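Local coordinates for protein VP1 (New Jersey polyomavirus-2013, PDB 6Y5Y) that builds the viral capsid from 72 pentamers of disulfide-linked copies and binds sialylated glycans such as 3'-sialyllactose, probably as attachment receptors, at residues L43-R48 against V274-I279; P84-A89 against Y216-W221; V91-L96 against P265-D270; E109-K114 against V256-N261. One frame throughout, in Å; residues are numbered along the deposited sequence.

Contact 1. Residues L43-R48 against V274-I279; sequences LWLEPR and VSCADI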
loop_
_atom_site.group_PDB
_atom_site.type_symbol
_atom_site.label_atom_id
_atom_site.label_comp_id
_atom_site.label_asym_id
_atom_site.label_seq_id
_atom_site.Cartn_x
_atom_site.Cartn_y
_atom_site.Cartn_z
ATOM N N LEU D 43 -21.535 -4.032 22.292
ATOM C CA LEU D 43 -20.689 -3.751 23.446
ATOM C C LEU D 43 -19.511 -2.878 23.031
ATOM O O LEU D 43 -19.164 -2.781 21.851
ATOM C CB LEU D 43 -20.189 -5.043 24.098
ATOM C CG LEU D 43 -19.327 -5.910 23.180
ATOM C CD1 LEU D 43 -17.860 -5.844 23.568
ATOM C CD2 LEU D 43 -19.831 -7.346 23.160
ATOM N N TRP D 44 -18.914 -2.231 24.026
ATOM C CA TRP D 44 -17.629 -1.564 23.894
ATOM C C TRP D 44 -16.586 -2.320 24.708
ATOM O O TRP D 44 -16.893 -2.910 25.750
ATOM C CB TRP D 44 -17.685 -0.115 24.402
ATOM C CG TRP D 44 -18.482 0.857 23.588
ATOM C CD1 TRP D 44 -19.765 1.259 23.820
ATOM C CD2 TRP D 44 -18.035 1.590 22.441
ATOM N NE1 TRP D 44 -20.151 2.181 22.881
ATOM C CE2 TRP D 44 -19.107 2.402 22.020
ATOM C CE3 TRP D 44 -16.833 1.630 21.724
ATOM C CZ2 TRP D 44 -19.017 3.249 20.913
ATOM C CZ3 TRP D 44 -16.742 2.470 20.629
ATOM C CH2 TRP D 44 -17.828 3.270 20.234
ATOM N N LEU D 45 -15.350 -2.301 24.224
ATOM C CA LEU D 45 -14.196 -2.750 24.996
ATOM C C LEU D 45 -13.212 -1.594 25.093
ATOM O O LEU D 45 -12.738 -1.087 24.072
ATOM C CB LEU D 45 -13.527 -3.967 24.359
ATOM C CG LEU D 45 -14.221 -5.320 24.515
ATOM C CD1 LEU D 45 -13.337 -6.418 23.921
ATOM C CD2 LEU D 45 -14.523 -5.589 25.985
ATOM N N GLU D 46 -12.907 -1.178 26.314
ATOM C CA GLU D 46 -11.918 -0.125 26.462
ATOM C C GLU D 46 -10.510 -0.706 26.343
ATOM O O GLU D 46 -10.289 -1.878 26.657
ATOM C CB GLU D 46 -12.094 0.587 27.806
ATOM C CG GLU D 46 -13.054 1.770 27.698
ATOM C CD GLU D 46 -13.213 2.547 28.996
ATOM O OE1 GLU D 46 -13.436 1.908 30.052
ATOM O OE2 GLU D 46 -13.098 3.797 28.955
ATOM N N PRO D 47 -9.549 0.090 25.874
ATOM C CA PRO D 47 -8.199 -0.434 25.655
ATOM C C PRO D 47 -7.469 -0.686 26.964
ATOM O O PRO D 47 -7.679 0.002 27.969
ATOM C CB PRO D 47 -7.517 0.677 24.851
ATOM C CG PRO D 47 -8.209 1.907 25.296
ATOM C CD PRO D 47 -9.649 1.517 25.525
ATOM N N ARG D 48 -6.599 -1.688 26.931
ATOM C CA ARG D 48 -5.777 -2.086 28.073
ATOM C C ARG D 48 -4.304 -1.979 27.677
ATOM O O ARG D 48 -3.609 -2.985 27.492
ATOM C CB ARG D 48 -6.159 -3.505 28.522
ATOM C CG ARG D 48 -7.622 -3.640 28.953
ATOM C CD ARG D 48 -7.876 -2.831 30.210
ATOM N NE ARG D 48 -9.265 -2.865 30.676
ATOM C CZ ARG D 48 -10.071 -1.806 30.684
ATOM N NH1 ARG D 48 -9.638 -0.636 30.232
ATOM N NH2 ARG D 48 -11.307 -1.911 31.144
ATOM N N VAL D 274 -15.663 -12.077 23.229
ATOM C CA VAL D 274 -15.105 -11.066 22.341
ATOM C C VAL D 274 -13.788 -10.573 22.929
ATOM O O VAL D 274 -13.616 -10.509 24.148
ATOM C CB VAL D 274 -16.089 -9.894 22.109
ATOM C CG1 VAL D 274 -17.352 -10.394 21.406
ATOM C CG2 VAL D 274 -16.445 -9.208 23.419
ATOM N N SER D 275 -12.839 -10.259 22.055
ATOM C CA SER D 275 -11.550 -9.769 22.509
ATOM C C SER D 275 -10.906 -8.943 21.407
ATOM O O SER D 275 -11.310 -9.002 20.244
ATOM C CB SER D 275 -10.631 -10.913 22.954
ATOM O OG SER D 275 -10.692 -12.023 22.093
ATOM N N CYS D 276 -9.892 -8.171 21.789
ATOM C CA CYS D 276 -9.262 -7.277 20.830
ATOM C C CYS D 276 -8.015 -6.655 21.425
ATOM O O CYS D 276 -7.750 -6.748 22.627
ATOM C CB CYS D 276 -10.218 -6.176 20.376
ATOM S SG CYS D 276 -10.630 -5.020 21.696
ATOM N N ALA D 277 -7.282 -5.963 20.558
ATOM C CA ALA D 277 -6.155 -5.143 20.971
ATOM C C ALA D 277 -5.936 -4.134 19.867
ATOM O O ALA D 277 -5.927 -4.501 18.687
ATOM C CB ALA D 277 -4.897 -5.977 21.203
ATOM N N ASP D 278 -5.784 -2.871 20.241
ATOM C CA ASP D 278 -5.664 -1.813 19.244
ATOM C C ASP D 278 -4.602 -0.817 19.702
ATOM O O ASP D 278 -4.918 0.272 20.188
ATOM C CB ASP D 278 -7.023 -1.154 19.012
ATOM C CG ASP D 278 -7.972 -2.067 18.269
ATOM O OD1 ASP D 278 -7.761 -2.265 17.050
ATOM O OD2 ASP D 278 -8.904 -2.609 18.910
ATOM N N ILE D 279 -3.334 -1.197 19.530
ATOM C CA ILE D 279 -2.230 -0.251 19.671
ATOM C C ILE D 279 -2.211 0.629 18.433
ATOM O O ILE D 279 -1.991 0.138 17.318
ATOM C CB ILE D 279 -0.881 -0.973 19.841
ATOM C CG1 ILE D 279 -0.892 -1.923 21.036
ATOM C CG2 ILE D 279 0.263 0.040 19.970
ATOM C CD1 ILE D 279 0.352 -2.795 21.122
#

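Contact 2. Residues P84-A89 against Y216-W221; sequences PQYSCA and YPVEEW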
loop_
_atom_site.group_PDB
_atom_site.type_symbol
_atom_site.label_atom_id
_atom_site.label_comp_id
_atom_site.label_asym_id
_atom_site.label_seq_id
_atom_site.Cartn_x
_atom_site.Cartn_y
_atom_site.Cartn_z
ATOM N N PRO D 84 1.229 -3.506 26.838
ATOM C CA PRO D 84 -0.174 -3.533 26.398
ATOM C C PRO D 84 -0.721 -4.955 26.375
ATOM O O PRO D 84 0.001 -5.906 26.074
ATOM C CB PRO D 84 -0.117 -2.919 24.993
ATOM C CG PRO D 84 1.079 -2.007 25.054
ATOM C CD PRO D 84 2.081 -2.708 25.940
ATOM N N GLN D 85 -2.005 -5.088 26.720
ATOM C CA GLN D 85 -2.651 -6.378 26.902
ATOM C C GLN D 85 -3.888 -6.475 26.021
ATOM O O GLN D 85 -4.423 -5.469 25.551
ATOM C CB GLN D 85 -3.049 -6.600 28.371
ATOM C CG GLN D 85 -1.864 -6.501 29.331
ATOM C CD GLN D 85 -2.084 -5.478 30.449
ATOM O OE1 GLN D 85 -3.214 -5.215 30.855
ATOM N NE2 GLN D 85 -0.996 -4.911 30.951
ATOM N N TYR D 86 -4.352 -7.708 25.826
ATOM C CA TYR D 86 -5.623 -7.931 25.149
ATOM C C TYR D 86 -6.784 -7.486 26.029
ATOM O O TYR D 86 -6.779 -7.690 27.247
ATOM C CB TYR D 86 -5.791 -9.412 24.791
ATOM C CG TYR D 86 -4.819 -9.865 23.728
ATOM C CD1 TYR D 86 -5.071 -9.624 22.377
ATOM C CD2 TYR D 86 -3.639 -10.503 24.073
ATOM C CE1 TYR D 86 -4.170 -10.016 21.397
ATOM C CE2 TYR D 86 -2.735 -10.900 23.110
ATOM C CZ TYR D 86 -3.007 -10.655 21.769
ATOM O OH TYR D 86 -2.088 -11.048 20.822
ATOM N N SER D 87 -7.786 -6.877 25.404
ATOM C CA SER D 87 -9.081 -6.678 26.036
ATOM C C SER D 87 -9.975 -7.876 25.745
ATOM O O SER D 87 -9.825 -8.532 24.713
ATOM C CB SER D 87 -9.739 -5.392 25.528
ATOM O OG SER D 87 -8.877 -4.282 25.723
ATOM N N CYS D 88 -10.902 -8.169 26.660
ATOM C CA CYS D 88 -11.826 -9.272 26.411
ATOM C C CYS D 88 -13.030 -9.182 27.338
ATOM O O CYS D 88 -12.989 -8.533 28.386
ATOM C CB CYS D 88 -11.137 -10.635 26.564
ATOM S SG CYS D 88 -10.583 -11.071 28.241
ATOM N N ALA D 89 -14.109 -9.849 26.924
ATOM C CA ALA D 89 -15.320 -9.919 27.730
ATOM C C ALA D 89 -16.123 -11.141 27.318
ATOM O O ALA D 89 -16.054 -11.589 26.172
ATOM C CB ALA D 89 -16.180 -8.658 27.575
ATOM N N TYR D 216 -3.080 -10.517 29.674
ATOM C CA TYR D 216 -2.164 -11.201 28.775
ATOM C C TYR D 216 -1.504 -10.180 27.860
ATOM O O TYR D 216 -2.193 -9.587 27.011
ATOM C CB TYR D 216 -2.919 -12.250 27.955
ATOM C CG TYR D 216 -3.477 -13.370 28.813
ATOM C CD1 TYR D 216 -4.688 -13.224 29.492
ATOM C CD2 TYR D 216 -2.769 -14.553 28.976
ATOM C CE1 TYR D 216 -5.187 -14.238 30.293
ATOM C CE2 TYR D 216 -3.270 -15.583 29.762
ATOM C CZ TYR D 216 -4.462 -15.414 30.429
ATOM O OH TYR D 216 -4.932 -16.433 31.224
ATOM N N PRO D 217 -0.205 -9.916 28.004
ATOM C CA PRO D 217 0.443 -8.904 27.155
ATOM C C PRO D 217 0.554 -9.358 25.704
ATOM O O PRO D 217 0.856 -10.519 25.415
ATOM C CB PRO D 217 1.829 -8.737 27.790
ATOM C CG PRO D 217 1.637 -9.185 29.239
ATOM C CD PRO D 217 0.642 -10.315 29.148
ATOM N N VAL D 218 0.343 -8.414 24.788
ATOM C CA VAL D 218 0.397 -8.762 23.368
ATOM C C VAL D 218 1.820 -9.110 22.944
ATOM O O VAL D 218 2.015 -9.889 22.003
ATOM C CB VAL D 218 -0.187 -7.635 22.488
ATOM C CG1 VAL D 218 -1.551 -7.202 22.982
ATOM C CG2 VAL D 218 0.737 -6.472 22.438
ATOM N N GLU D 219 2.838 -8.573 23.630
ATOM C CA GLU D 219 4.205 -8.904 23.236
ATOM C C GLU D 219 4.611 -10.319 23.635
ATOM O O GLU D 219 5.677 -10.780 23.217
ATOM C CB GLU D 219 5.184 -7.880 23.816
ATOM C CG GLU D 219 5.352 -7.954 25.331
ATOM C CD GLU D 219 5.989 -6.682 25.890
ATOM O OE1 GLU D 219 5.253 -5.698 26.106
ATOM O OE2 GLU D 219 7.223 -6.663 26.079
ATOM N N GLU D 220 3.784 -11.020 24.406
ATOM C CA GLU D 220 4.067 -12.391 24.814
ATOM C C GLU D 220 3.049 -13.416 24.333
ATOM O O GLU D 220 3.332 -14.616 24.417
ATOM C CB GLU D 220 4.144 -12.488 26.350
ATOM C CG GLU D 220 5.369 -11.811 26.963
ATOM C CD GLU D 220 5.312 -11.810 28.489
ATOM O OE1 GLU D 220 4.357 -11.234 29.049
ATOM O OE2 GLU D 220 6.204 -12.415 29.113
ATOM N N TRP D 221 1.873 -12.991 23.866
ATOM C CA TRP D 221 0.775 -13.903 23.560
ATOM C C TRP D 221 0.166 -13.545 22.213
ATOM O O TRP D 221 -0.136 -12.375 21.959
ATOM C CB TRP D 221 -0.319 -13.865 24.643
ATOM C CG TRP D 221 0.144 -14.264 26.031
ATOM C CD1 TRP D 221 0.471 -13.421 27.064
ATOM C CD2 TRP D 221 0.333 -15.597 26.527
ATOM N NE1 TRP D 221 0.840 -14.152 28.170
ATOM C CE2 TRP D 221 0.770 -15.488 27.867
ATOM C CE3 TRP D 221 0.175 -16.873 25.969
ATOM C CZ2 TRP D 221 1.049 -16.604 28.656
ATOM C CZ3 TRP D 221 0.451 -17.982 26.754
ATOM C CH2 TRP D 221 0.879 -17.839 28.087
HETATM O O HOH W 1 2.594 -6.342 25.353
HETATM O O HOH W 2 -5.830 -9.826 28.776
#

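Contact 3. Residues V91-L96 against P265-D270; sequences VQLPML and PLCKGD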
loop_
_atom_site.group_PDB
_atom_site.type_symbol
_atom_site.label_atom_id
_atom_site.label_comp_id
_atom_site.label_asym_id
_atom_site.label_seq_id
_atom_site.Cartn_x
_atom_site.Cartn_y
_atom_site.Cartn_z
ATOM N N VAL D 91 -20.100 -12.187 27.111
ATOM C CA VAL D 91 -21.468 -11.689 27.149
ATOM C C VAL D 91 -22.406 -12.854 27.432
ATOM O O VAL D 91 -22.339 -13.900 26.766
ATOM C CB VAL D 91 -21.843 -10.981 25.835
ATOM C CG1 VAL D 91 -23.237 -10.386 25.932
ATOM C CG2 VAL D 91 -20.816 -9.905 25.509
ATOM N N GLN D 92 -23.269 -12.684 28.429
ATOM C CA GLN D 92 -24.295 -13.677 28.717
ATOM C C GLN D 92 -25.415 -13.540 27.692
ATOM O O GLN D 92 -25.982 -12.455 27.527
ATOM C CB GLN D 92 -24.834 -13.501 30.137
ATOM C CG GLN D 92 -25.913 -14.498 30.490
ATOM C CD GLN D 92 -25.414 -15.921 30.417
ATOM O OE1 GLN D 92 -24.353 -16.249 30.956
ATOM N NE2 GLN D 92 -26.170 -16.779 29.739
ATOM N N LEU D 93 -25.709 -14.623 26.988
ATOM C CA LEU D 93 -26.764 -14.642 25.986
ATOM C C LEU D 93 -28.057 -15.151 26.601
ATOM O O LEU D 93 -28.055 -15.723 27.695
ATOM C CB LEU D 93 -26.338 -15.522 24.818
ATOM C CG LEU D 93 -25.073 -15.052 24.101
ATOM C CD1 LEU D 93 -24.639 -16.095 23.094
ATOM C CD2 LEU D 93 -25.338 -13.718 23.419
ATOM N N PRO D 94 -29.190 -14.958 25.919
ATOM C CA PRO D 94 -30.442 -15.553 26.402
ATOM C C PRO D 94 -30.314 -17.062 26.558
ATOM O O PRO D 94 -29.754 -17.752 25.702
ATOM C CB PRO D 94 -31.456 -15.180 25.317
ATOM C CG PRO D 94 -30.916 -13.921 24.721
ATOM C CD PRO D 94 -29.413 -14.057 24.774
ATOM N N MET D 95 -30.821 -17.564 27.682
ATOM C CA MET D 95 -30.807 -18.997 27.955
ATOM C C MET D 95 -31.652 -19.741 26.925
ATOM O O MET D 95 -32.793 -19.360 26.646
ATOM C CB MET D 95 -31.330 -19.263 29.366
ATOM C CG MET D 95 -31.129 -20.686 29.859
ATOM S SD MET D 95 -32.149 -21.070 31.304
ATOM C CE MET D 95 -33.546 -19.962 31.059
ATOM N N LEU D 96 -31.093 -20.814 26.366
ATOM C CA LEU D 96 -31.726 -21.499 25.243
ATOM C C LEU D 96 -32.425 -22.795 25.630
ATOM O O LEU D 96 -33.516 -23.080 25.121
ATOM C CB LEU D 96 -30.686 -21.793 24.159
ATOM C CG LEU D 96 -30.365 -20.609 23.252
ATOM C CD1 LEU D 96 -29.408 -21.045 22.156
ATOM C CD2 LEU D 96 -31.645 -20.036 22.655
ATOM N N PRO D 265 -19.045 -19.584 15.070
ATOM C CA PRO D 265 -18.743 -20.002 16.446
ATOM C C PRO D 265 -20.013 -20.323 17.226
ATOM O O PRO D 265 -21.043 -19.669 17.069
ATOM C CB PRO D 265 -18.012 -18.791 17.032
ATOM C CG PRO D 265 -17.404 -18.110 15.829
ATOM C CD PRO D 265 -18.413 -18.299 14.719
ATOM N N LEU D 266 -19.943 -21.364 18.050
ATOM C CA LEU D 266 -21.101 -21.844 18.793
ATOM C C LEU D 266 -20.866 -21.588 20.275
ATOM O O LEU D 266 -19.845 -22.004 20.831
ATOM C CB LEU D 266 -21.360 -23.327 18.515
ATOM C CG LEU D 266 -21.684 -23.636 17.048
ATOM C CD1 LEU D 266 -21.647 -25.131 16.788
ATOM C CD2 LEU D 266 -23.040 -23.055 16.671
ATOM N N CYS D 267 -21.816 -20.905 20.901
ATOM C CA CYS D 267 -21.593 -20.248 22.186
ATOM C C CYS D 267 -21.813 -21.236 23.330
ATOM O O CYS D 267 -22.943 -21.460 23.772
ATOM C CB CYS D 267 -22.500 -19.030 22.289
ATOM S SG CYS D 267 -22.040 -17.751 21.109
ATOM N N LYS D 268 -20.722 -21.809 23.827
ATOM C CA LYS D 268 -20.816 -22.778 24.908
ATOM C C LYS D 268 -21.270 -22.095 26.193
ATOM O O LYS D 268 -20.798 -21.009 26.534
ATOM C CB LYS D 268 -19.472 -23.470 25.105
ATOM C CG LYS D 268 -19.064 -24.313 23.896
ATOM C CD LYS D 268 -17.684 -24.927 24.067
ATOM C CE LYS D 268 -17.377 -25.879 22.926
ATOM N NZ LYS D 268 -15.936 -26.249 22.897
ATOM N N GLY D 269 -22.213 -22.727 26.890
ATOM C CA GLY D 269 -22.780 -22.133 28.088
ATOM C C GLY D 269 -23.536 -20.850 27.845
ATOM O O GLY D 269 -23.716 -20.056 28.773
ATOM N N ASP D 270 -23.983 -20.624 26.610
ATOM C CA ASP D 270 -24.685 -19.401 26.225
ATOM C C ASP D 270 -23.829 -18.157 26.477
ATOM O O ASP D 270 -24.343 -17.090 26.816
ATOM C CB ASP D 270 -26.035 -19.276 26.943
ATOM C CG ASP D 270 -27.009 -20.389 26.581
ATOM O OD1 ASP D 270 -26.894 -20.980 25.481
ATOM O OD2 ASP D 270 -27.907 -20.673 27.403
HETATM O O HOH W 3 -29.311 -22.815 27.527
#

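Contact 4. Residues E109-K114 against V256-N261; sequences EAVSCK and VLLDEN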
loop_
_atom_site.group_PDB
_atom_site.type_symbol
_atom_site.label_atom_id
_atom_site.label_comp_id
_atom_site.label_asym_id
_atom_site.label_seq_id
_atom_site.Cartn_x
_atom_site.Cartn_y
_atom_site.Cartn_z
ATOM N N GLU D 109 -25.332 -19.209 17.535
ATOM C CA GLU D 109 -24.299 -19.291 16.510
ATOM C C GLU D 109 -24.010 -17.883 16.019
ATOM O O GLU D 109 -24.904 -17.216 15.489
ATOM C CB GLU D 109 -24.751 -20.174 15.341
ATOM C CG GLU D 109 -23.773 -20.177 14.165
ATOM C CD GLU D 109 -24.307 -20.963 12.970
ATOM O OE1 GLU D 109 -25.489 -21.380 12.998
ATOM O OE2 GLU D 109 -23.540 -21.161 12.011
ATOM N N ALA D 110 -22.772 -17.432 16.198
ATOM C CA ALA D 110 -22.380 -16.097 15.760
ATOM C C ALA D 110 -22.204 -16.100 14.245
ATOM O O ALA D 110 -21.377 -16.850 13.710
ATOM C CB ALA D 110 -21.093 -15.662 16.461
ATOM N N VAL D 111 -22.983 -15.269 13.559
ATOM C CA VAL D 111 -23.042 -15.278 12.104
ATOM C C VAL D 111 -22.206 -14.161 11.494
ATOM O O VAL D 111 -21.511 -14.371 10.499
ATOM C CB VAL D 111 -24.515 -15.188 11.650
ATOM C CG1 VAL D 111 -24.603 -14.912 10.167
ATOM C CG2 VAL D 111 -25.228 -16.483 11.994
ATOM N N SER D 112 -22.260 -12.968 12.073
ATOM C CA SER D 112 -21.537 -11.840 11.511
ATOM C C SER D 112 -21.204 -10.865 12.626
ATOM O O SER D 112 -21.764 -10.925 13.722
ATOM C CB SER D 112 -22.356 -11.149 10.423
ATOM O OG SER D 112 -23.571 -10.677 10.974
ATOM N N CYS D 113 -20.306 -9.936 12.324
ATOM C CA CYS D 113 -19.859 -8.944 13.296
ATOM C C CYS D 113 -19.559 -7.637 12.570
ATOM O O CYS D 113 -18.930 -7.666 11.506
ATOM C CB CYS D 113 -18.616 -9.472 14.036
ATOM S SG CYS D 113 -17.653 -8.308 15.046
ATOM N N LYS D 114 -19.991 -6.514 13.138
ATOM C CA LYS D 114 -19.526 -5.190 12.750
ATOM C C LYS D 114 -18.660 -4.697 13.896
ATOM O O LYS D 114 -19.050 -4.833 15.057
ATOM C CB LYS D 114 -20.685 -4.213 12.531
ATOM C CG LYS D 114 -21.325 -4.256 11.178
ATOM C CD LYS D 114 -22.190 -3.022 10.965
ATOM C CE LYS D 114 -22.651 -2.932 9.526
ATOM N NZ LYS D 114 -23.597 -1.799 9.320
ATOM N N VAL D 256 -18.288 -11.713 7.967
ATOM C CA VAL D 256 -19.034 -12.961 8.102
ATOM C C VAL D 256 -18.189 -13.941 8.901
ATOM O O VAL D 256 -16.994 -14.111 8.631
ATOM C CB VAL D 256 -19.394 -13.527 6.715
ATOM C CG1 VAL D 256 -20.021 -14.909 6.836
ATOM C CG2 VAL D 256 -20.326 -12.566 5.974
ATOM N N LEU D 257 -18.798 -14.582 9.899
ATOM C CA LEU D 257 -18.067 -15.446 10.816
ATOM C C LEU D 257 -18.214 -16.931 10.500
ATOM O O LEU D 257 -17.594 -17.759 11.173
ATOM C CB LEU D 257 -18.513 -15.168 12.257
ATOM C CG LEU D 257 -18.192 -13.757 12.764
ATOM C CD1 LEU D 257 -18.871 -13.485 14.102
ATOM C CD2 LEU D 257 -16.667 -13.552 12.868
ATOM N N LEU D 258 -19.012 -17.282 9.495
ATOM C CA LEU D 258 -19.213 -18.677 9.128
ATOM C C LEU D 258 -17.952 -19.262 8.505
ATOM O O LEU D 258 -17.245 -18.584 7.753
ATOM C CB LEU D 258 -20.370 -18.786 8.143
ATOM C CG LEU D 258 -21.643 -18.051 8.553
ATOM C CD1 LEU D 258 -22.710 -18.242 7.472
ATOM C CD2 LEU D 258 -22.136 -18.590 9.884
ATOM N N ASP D 259 -17.678 -20.531 8.807
ATOM C CA ASP D 259 -16.514 -21.201 8.249
ATOM C C ASP D 259 -16.866 -21.777 6.874
ATOM O O ASP D 259 -17.882 -21.418 6.274
ATOM C CB ASP D 259 -15.973 -22.253 9.233
ATOM C CG ASP D 259 -16.911 -23.439 9.448
ATOM O OD1 ASP D 259 -17.884 -23.644 8.686
ATOM O OD2 ASP D 259 -16.651 -24.186 10.418
ATOM N N GLU D 260 -16.032 -22.687 6.372
ATOM C CA GLU D 260 -16.211 -23.207 5.019
ATOM C C GLU D 260 -17.470 -24.058 4.902
ATOM O O GLU D 260 -18.057 -24.148 3.818
ATOM C CB GLU D 260 -14.968 -24.002 4.596
ATOM C CG GLU D 260 -14.495 -25.073 5.603
ATOM C CD GLU D 260 -13.758 -24.503 6.824
ATOM O OE1 GLU D 260 -13.342 -25.297 7.698
ATOM O OE2 GLU D 260 -13.597 -23.266 6.917
ATOM N N ASN D 261 -17.909 -24.675 5.997
ATOM C CA ASN D 261 -19.159 -25.420 6.007
ATOM C C ASN D 261 -20.337 -24.571 6.459
ATOM O O ASN D 261 -21.392 -25.120 6.788
ATOM C CB ASN D 261 -19.025 -26.654 6.901
ATOM C CG ASN D 261 -17.778 -27.461 6.592
ATOM O OD1 ASN D 261 -17.477 -27.729 5.431
ATOM N ND2 ASN D 261 -17.040 -27.842 7.631
#

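Contact 1. Residues L43-R48 against V274-I279
L43 meets V274 tip to tip: its CD1 lies 3.7 Å from V274 CG2, and CD2 is close to the same methyl. A chi1 of 61° sets L43 CG between the backbone N and the carbonyl carbon, and from there the branched end reaches across to the other strand. The next residue, W44, turns from this interior to pack on V26 of the second subunit and L202 of the third, a place where a broad indole suits an interface between copies. L45 comes back to the inside. Its CD1 touches three successive residues, standing 3.8 Å from C276 SG and a little farther from S275 CA and V274 CG2. The same sulfur of C276 also lies 4.1 Å from L45 CB, so the thiol runs along the leucine from its root to its branch. These are strands of the two facing sheets of the VP1 jelly roll, which is why side chains alone span the gap: the axes of 43-45 and 274-279 pass 8.7 Å apart, their directions differing by 40°. Leucine is long enough to cross that distance, whereas V274 and the slim thiol of C276 leave it room. Beyond L45 the chain leaves the strand, and E46 points away. R48 places this end of the segment at the subunit interface, its NE paired with D213 and its NH2 bonded to N30 O of the second subunit.

Contact 2. Residues P84-A89 against Y216-W221
An isolated backbone bridge, with a tyrosine laid against the opposing loop, joins 84-89, at the entry to strand 87-92, to 216-221, the loop leading into strand 221-223. Q85 and P217 face each other, CA to CA 4.0 Å, and the bonds fall to their neighbours: V218 N donates to P84 O at 2.8 Å, and Y86 N to Y216 O at 3.1 Å. P217 has no N-H to offer, so a proline fits the position that the bridge leaves without a donor. Y86 does most of the side-chain work. With CG anti to its carbonyl carbon (chi1 -68°), the ring lies across the loop, and V218 CG1 sits over the centre of one face, 3.9 Å from the centroid and 10° off the normal, a CH-pi contact. W221 O lies at the ring edge, in its plane, and accepts the Y86 hydroxyl at 2.6 Å; the donor is tilted from the plane of that carbonyl. Y86 OH also bonds to Y151 OH. Two waters fill out the seam. One links P84 O to E219 N and to E219 OE1, while E219 OE2 bonds H127 of the fourth subunit; the other joins Y86 O to Y216 N. Tyrosine suits this buried place because an apolar face and a polar tip are both needed: the hydroxyl bond and the methyl over the face together limit how the ring can turn, and P84 O, shared by V218 N and a water, is satisfied twice over.

Contact 3. Residues V91-L96 against P265-D270
The amide of Q92 and the carboxylate of D270 stand nearly perpendicular, their planes 78° apart. Neither group bonds the other. Q92 NE2 lies 3.8 Å from D270 CB but donates to L93 O, in the carbonyl plane and on a lone pair, though that oxygen is tilted 20° from the amide plane; Q92 OE1 goes to R90. The D270 carboxylate turns instead to L96: OD2 takes a weak, long bond from L96 N, and a water makes a firmer path, 2.6 Å from D270 OD2 and 2.9 Å from L96 N. Here the end of strand 87-92 meets the loop entering strand 271-284, whose jelly-roll partner it is. The loop makes a type II beta turn closed by D270 N to C267 O, in which G269, at positive phi (64°), is the residue type that most readily adopts such a backbone; D270 follows, itself in a left-handed conformation. Coming out of the turn, D270 O accepts L93 N at 2.8 Å, nearly along the C=O axis. Beside this bond the L93 side chain supplies the apolar part: CD1 lies 3.7 Å from both C267 SG and C267 CB, a small sulfur-bearing neighbour for a leucine that also packs on W108 and L304.

Contact 4. Residues E109-K114 against V256-N261
A classic beta bulge in strand 104-117, where V111 and S112 both face T303 of strand 291-310, marks the place at which the loop 256-261 leaves the sheet. On its other side the strand pairs with V256: S112 and V256 form an antiparallel non-hydrogen-bonded pair, CA to CA 4.4 Å. The next bond is nearly straight, L257 N to V111 O at 2.8 Å with 171° at the hydrogen, although the donor stands well above the carbonyl plane. L257 then turns its side chain inward, where leucine suits the apolar core: CD1 sits between A110 CB (3.9 Å) and C113 CB (4.0 Å), while CB lies 3.6 Å from A110 O. That oxygen is buried here and has no hydrogen-bond partner in the model. The end of L258 leans back on the strand, its CD2 3.6 Å from E109 OE2 and 4.3 Å from V111 CG2. E109 and L258 cross at about a right angle. The carboxylate's charge is probably balanced elsewhere: OE1 pairs with R305 and R307, and OE2 accepts G264 N. Strand 104-117 thus runs between 255-256 and 291-310, its neighbours in one sheet of the VP1 jelly roll, with the classic bulge on the 291-310 side.

Contacts 1, 3 and 4 lie within the jelly roll that this piece of VP1 forms, and contact 2 fastens a loop to it. Contacts 1 and 2 touch, with centres 10 Å apart. A probable hydrogen bond from S87 N to C276 O, 2.8 Å, sets strand 87-92 beside 274-279 in the sheet; another, Q85 N to R48 O, joins 84-89 to 43-48. Contact 3 uses the far end of strand 87-92 and reaches contact 1 through V91 CG2, 3.6 Å from L43 CD2. Contacts 3 and 4, centres 15 Å apart, are joined by a probable hydrogen bond from A110 N to P265 O, 3.0 Å. None supplies a residue of the glycan pocket; the Q85 side chain is about 12 Å from the bound sialic acid.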